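Local atomic coordinates of ancylostoma secreted protein 1 (Necator americanus, PDB entry 3NT8), a protein that is a secreted two-domain CAP protein of the human hookworm, probably associated with the transition of its infective larvae to parasitism. Residues A94-V99 with S174-G179; A100-S105 with F149-Y154. One frame throughout, in Å; residues are numbered along the deposited sequence.

In the fold
Both contacts belong to the first CAP domain, and their centres lie about 9 Å apart. Residues 94-99 run straight on into 100-105, so contact 1 marks where the chain enters the edge strand 100-107, and in contact 2 that strand packs against helix 147-153. Strand 170-177 is its neighbour in the sheet: Tyr177 pairs through its backbone with Ala100, and Cys175 with Asn102. Side chains tie the two contacts further. Ser174 OG lies 2.7 Å from Asn102 O, and Gln101 OE1 lies 2.7 Å from Ala94 N, both probable hydrogen bonds. The ring of Tyr177 packs against helix 147-153, its CD1 3.3 Å from Asn151 O.

Contact 1: residues A94-V99 with S174-G179; sequences AGIQGV and SCIYNG
Val99 lies against the backbone of Tyr177 and the side chain of Ile176. Its CA and CB both press on one carbonyl, with CB 3.2 Å from Tyr177 O. From CB the branches part. CG1, anti to its own carbonyl carbon (chi1 -68°), stays beside the carbonyl, 3.5 Å from Tyr177 O, and reaches toward the CA of Asn178. Val99 CG2 points toward the preceding strand residue, 3.8 Å from Ile176 CG2 and 4.1 Å from Ile176 CD1. The same Ile176 CG2 also receives the tip of Ile96, whose CD1 comes within 4.2 Å as the two isoleucines cross at about a right angle. A type II turn from Ile96 to Val99, with Gly98 at positive phi, folds the loop back so that both aliphatic side chains meet the same methyl, Ile176 CG2. No hydrogen bond links the two segments. Met78 and Gln81 of helix 76-85 pack on Ile176 and Ile96 respectively, whereas Tyr177 turns to the other side of the sheet and bonds His44 of helix 34-52. This layering, helix 76-85 on one face of the sheet and helix 34-52 on the other, is the alpha-beta-alpha sandwich of the CAP domain.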
# COMPACT_ATOMS: atom_id res chain seq x y z
N ALA A 94 -18.98 7.26 3.75
CA ALA A 94 -19.02 7.86 5.08
C ALA A 94 -17.88 8.86 5.29
O ALA A 94 -18.05 9.80 6.05
CB ALA A 94 -18.97 6.79 6.14
N GLY A 95 -16.74 8.64 4.62
CA GLY A 95 -15.51 9.44 4.81
C GLY A 95 -14.80 9.20 6.16
O GLY A 95 -14.10 10.09 6.68
N ILE A 96 -15.01 8.00 6.74
CA ILE A 96 -14.28 7.57 7.96
C ILE A 96 -12.75 7.48 7.78
O ILE A 96 -12.26 6.98 6.73
CB ILE A 96 -14.83 6.22 8.52
CG1 ILE A 96 -16.32 6.34 8.85
CG2 ILE A 96 -14.01 5.74 9.76
CD1 ILE A 96 -17.06 5.05 8.80
N GLN A 97 -12.02 7.91 8.83
CA GLN A 97 -10.56 7.96 8.75
C GLN A 97 -9.89 6.59 8.79
O GLN A 97 -10.35 5.69 9.51
CB GLN A 97 -9.93 8.89 9.80
CG GLN A 97 -10.25 8.61 11.25
CD GLN A 97 -10.25 9.92 12.10
OE1 GLN A 97 -10.08 11.04 11.57
NE2 GLN A 97 -10.44 9.77 13.41
N GLY A 98 -8.83 6.44 7.99
CA GLY A 98 -7.98 5.26 8.05
C GLY A 98 -8.48 4.00 7.34
O GLY A 98 -7.82 2.95 7.41
N VAL A 99 -9.61 4.10 6.64
CA VAL A 99 -10.28 2.89 6.14
C VAL A 99 -10.86 3.03 4.73
O VAL A 99 -11.17 4.14 4.28
CB VAL A 99 -11.41 2.43 7.11
CG1 VAL A 99 -10.81 1.91 8.47
CG2 VAL A 99 -12.47 3.58 7.30
N SER A 174 -23.00 -2.09 5.16
CA SER A 174 -21.71 -1.44 4.87
C SER A 174 -20.60 -2.11 5.71
O SER A 174 -20.85 -2.61 6.75
CB SER A 174 -21.73 0.09 5.11
OG SER A 174 -20.49 0.71 4.65
N CYS A 175 -19.38 -2.12 5.19
CA CYS A 175 -18.21 -2.68 5.89
C CYS A 175 -17.10 -1.73 5.55
O CYS A 175 -17.06 -1.19 4.44
CB CYS A 175 -17.82 -4.09 5.38
SG CYS A 175 -18.91 -5.46 5.77
N ILE A 176 -16.22 -1.51 6.54
CA ILE A 176 -15.01 -0.72 6.37
C ILE A 176 -13.80 -1.59 6.69
O ILE A 176 -13.93 -2.57 7.44
CB ILE A 176 -14.96 0.57 7.28
CG1 ILE A 176 -15.41 0.28 8.69
CG2 ILE A 176 -15.77 1.69 6.72
CD1 ILE A 176 -15.01 1.36 9.60
N TYR A 177 -12.65 -1.24 6.13
CA TYR A 177 -11.47 -2.13 6.12
C TYR A 177 -10.25 -1.29 6.34
O TYR A 177 -10.16 -0.23 5.75
CB TYR A 177 -11.32 -2.83 4.75
CG TYR A 177 -12.53 -3.57 4.31
CD1 TYR A 177 -12.60 -4.98 4.42
CD2 TYR A 177 -13.57 -2.92 3.70
CE1 TYR A 177 -13.70 -5.65 3.96
CE2 TYR A 177 -14.67 -3.61 3.23
CZ TYR A 177 -14.72 -4.97 3.35
OH TYR A 177 -15.82 -5.67 2.96
N ASN A 178 -9.31 -1.75 7.15
CA ASN A 178 -8.12 -0.99 7.42
C ASN A 178 -7.03 -1.12 6.31
O ASN A 178 -5.84 -0.87 6.58
CB ASN A 178 -7.51 -1.38 8.78
CG ASN A 178 -6.91 -2.82 8.78
OD1 ASN A 178 -7.28 -3.66 7.96
ND2 ASN A 178 -6.00 -3.08 9.73
N GLY A 179 -7.43 -1.54 5.11
CA GLY A 179 -6.50 -1.57 3.99
C GLY A 179 -7.25 -1.11 2.75
O GLY A 179 -8.49 -1.28 2.66

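Contact 2: residues A100-S105 with F149-Y154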
# COMPACT_ATOMS: atom_id res chain seq x y z
N ALA A 100 -11.00 1.87 4.07
CA ALA A 100 -11.75 1.79 2.83
C ALA A 100 -13.20 1.32 3.17
O ALA A 100 -13.43 0.70 4.18
CB ALA A 100 -11.06 0.83 1.89
N GLN A 101 -14.15 1.63 2.32
CA GLN A 101 -15.52 1.33 2.60
C GLN A 101 -16.26 0.66 1.44
O GLN A 101 -16.12 1.05 0.31
CB GLN A 101 -16.28 2.62 3.00
CG GLN A 101 -17.75 2.41 3.30
CD GLN A 101 -18.42 3.68 3.80
OE1 GLN A 101 -17.88 4.79 3.69
NE2 GLN A 101 -19.60 3.53 4.30
N ASN A 102 -17.06 -0.34 1.79
CA ASN A 102 -17.97 -1.01 0.91
C ASN A 102 -19.40 -0.72 1.38
O ASN A 102 -19.68 -0.75 2.58
CB ASN A 102 -17.72 -2.52 1.00
CG ASN A 102 -16.76 -3.03 -0.06
OD1 ASN A 102 -16.34 -2.30 -0.94
ND2 ASN A 102 -16.40 -4.31 0.04
N THR A 103 -20.30 -0.47 0.43
CA THR A 103 -21.64 -0.01 0.75
C THR A 103 -22.71 -0.55 -0.23
O THR A 103 -22.43 -0.78 -1.46
CB THR A 103 -21.71 1.57 0.84
OG1 THR A 103 -22.99 1.94 1.37
CG2 THR A 103 -21.56 2.22 -0.53
N MET A 104 -23.90 -0.77 0.32
CA MET A 104 -25.01 -1.35 -0.44
C MET A 104 -26.31 -0.83 0.13
O MET A 104 -26.49 -0.76 1.35
CB MET A 104 -25.02 -2.87 -0.36
CG MET A 104 -26.10 -3.52 -1.09
SD MET A 104 -25.83 -3.31 -2.81
CE MET A 104 -27.21 -4.36 -3.34
N SER A 105 -27.22 -0.50 -0.77
CA SER A 105 -28.51 0.02 -0.36
C SER A 105 -29.64 -0.87 -0.89
O SER A 105 -29.66 -1.24 -2.07
CB SER A 105 -28.67 1.47 -0.81
OG SER A 105 -29.95 1.97 -0.41
N PHE A 149 -14.89 -6.06 -4.56
CA PHE A 149 -14.11 -7.28 -4.39
C PHE A 149 -12.72 -7.02 -3.84
O PHE A 149 -12.30 -7.78 -2.99
CB PHE A 149 -14.06 -8.08 -5.71
CG PHE A 149 -13.05 -9.24 -5.73
CD1 PHE A 149 -13.38 -10.47 -5.18
CD2 PHE A 149 -11.77 -9.08 -6.30
CE1 PHE A 149 -12.47 -11.55 -5.19
CE2 PHE A 149 -10.83 -10.17 -6.34
CZ PHE A 149 -11.18 -11.40 -5.77
N SER A 150 -12.06 -5.95 -4.29
CA SER A 150 -10.72 -5.55 -3.86
C SER A 150 -10.56 -5.28 -2.36
O SER A 150 -9.59 -5.76 -1.76
CB SER A 150 -10.18 -4.38 -4.70
OG SER A 150 -10.72 -3.12 -4.34
N ASN A 151 -11.54 -4.59 -1.75
CA ASN A 151 -11.60 -4.41 -0.30
C ASN A 151 -11.79 -5.69 0.46
O ASN A 151 -11.20 -5.86 1.51
CB ASN A 151 -12.67 -3.36 0.17
CG ASN A 151 -12.46 -2.01 -0.48
OD1 ASN A 151 -11.35 -1.55 -0.56
ND2 ASN A 151 -13.54 -1.40 -1.01
N MET A 152 -12.57 -6.61 -0.08
CA MET A 152 -12.84 -7.88 0.62
C MET A 152 -11.60 -8.79 0.63
O MET A 152 -11.37 -9.48 1.62
CB MET A 152 -14.03 -8.61 0.00
CG MET A 152 -15.32 -7.84 0.08
SD MET A 152 -16.83 -8.82 -0.30
CE MET A 152 -16.73 -10.14 0.94
N VAL A 153 -10.83 -8.76 -0.45
CA VAL A 153 -9.81 -9.76 -0.73
C VAL A 153 -8.42 -9.27 -0.40
O VAL A 153 -7.47 -10.09 -0.31
CB VAL A 153 -9.91 -10.29 -2.23
CG1 VAL A 153 -9.17 -9.40 -3.16
CG2 VAL A 153 -9.34 -11.66 -2.39
N TYR A 154 -8.26 -7.95 -0.19
CA TYR A 154 -6.93 -7.38 -0.11
C TYR A 154 -6.05 -7.99 0.95
O TYR A 154 -6.33 -7.90 2.12
CB TYR A 154 -7.00 -5.84 0.06
CG TYR A 154 -5.66 -5.15 -0.12
CD1 TYR A 154 -4.98 -5.23 -1.34
CD2 TYR A 154 -5.07 -4.45 0.93
CE1 TYR A 154 -3.71 -4.59 -1.51
CE2 TYR A 154 -3.87 -3.82 0.77
CZ TYR A 154 -3.18 -3.91 -0.44
OH TYR A 154 -1.98 -3.26 -0.54
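Asn102 and Asn151 join their side-chain amides across one layer boundary of the CAP alpha-beta-alpha sandwich, where edge strand 100-107 packs against the C-terminal part of helix 147-153. The amide planes stand 59° apart, and the hydrogen bond between them is asymmetric in shape. Asn151 ND2 donates to Asn102 OD1 over 2.9 Å, nearly straight at 168°; the acceptor lies in the amide plane of Asn151, but the donor sits well above the carbonyl plane of Asn102. Asn151 reaches the strand because its CG is anti to its own carbonyl carbon (chi1 -56°), which sets the amide in front of residues 100 to 102. Its OD1 then faces Ala100, 3.4 Å from that residue's CB. The other end of the Asn102 amide is directed at the helix too: ND2 hydrogen-bonds the carbonyl of Ala148, one turn earlier, and has a weak bond to Tyr177 OH. Two bonds to the helix, one accepted and one donated, should therefore fix the rotation of this buried amide. Met152 completes the contact, crossing Asn102 at about a right angle while its side chain also touches Phe43, His44, Trp126 and Trp127; its CG lies 3.7 Å from Asn102 ND2.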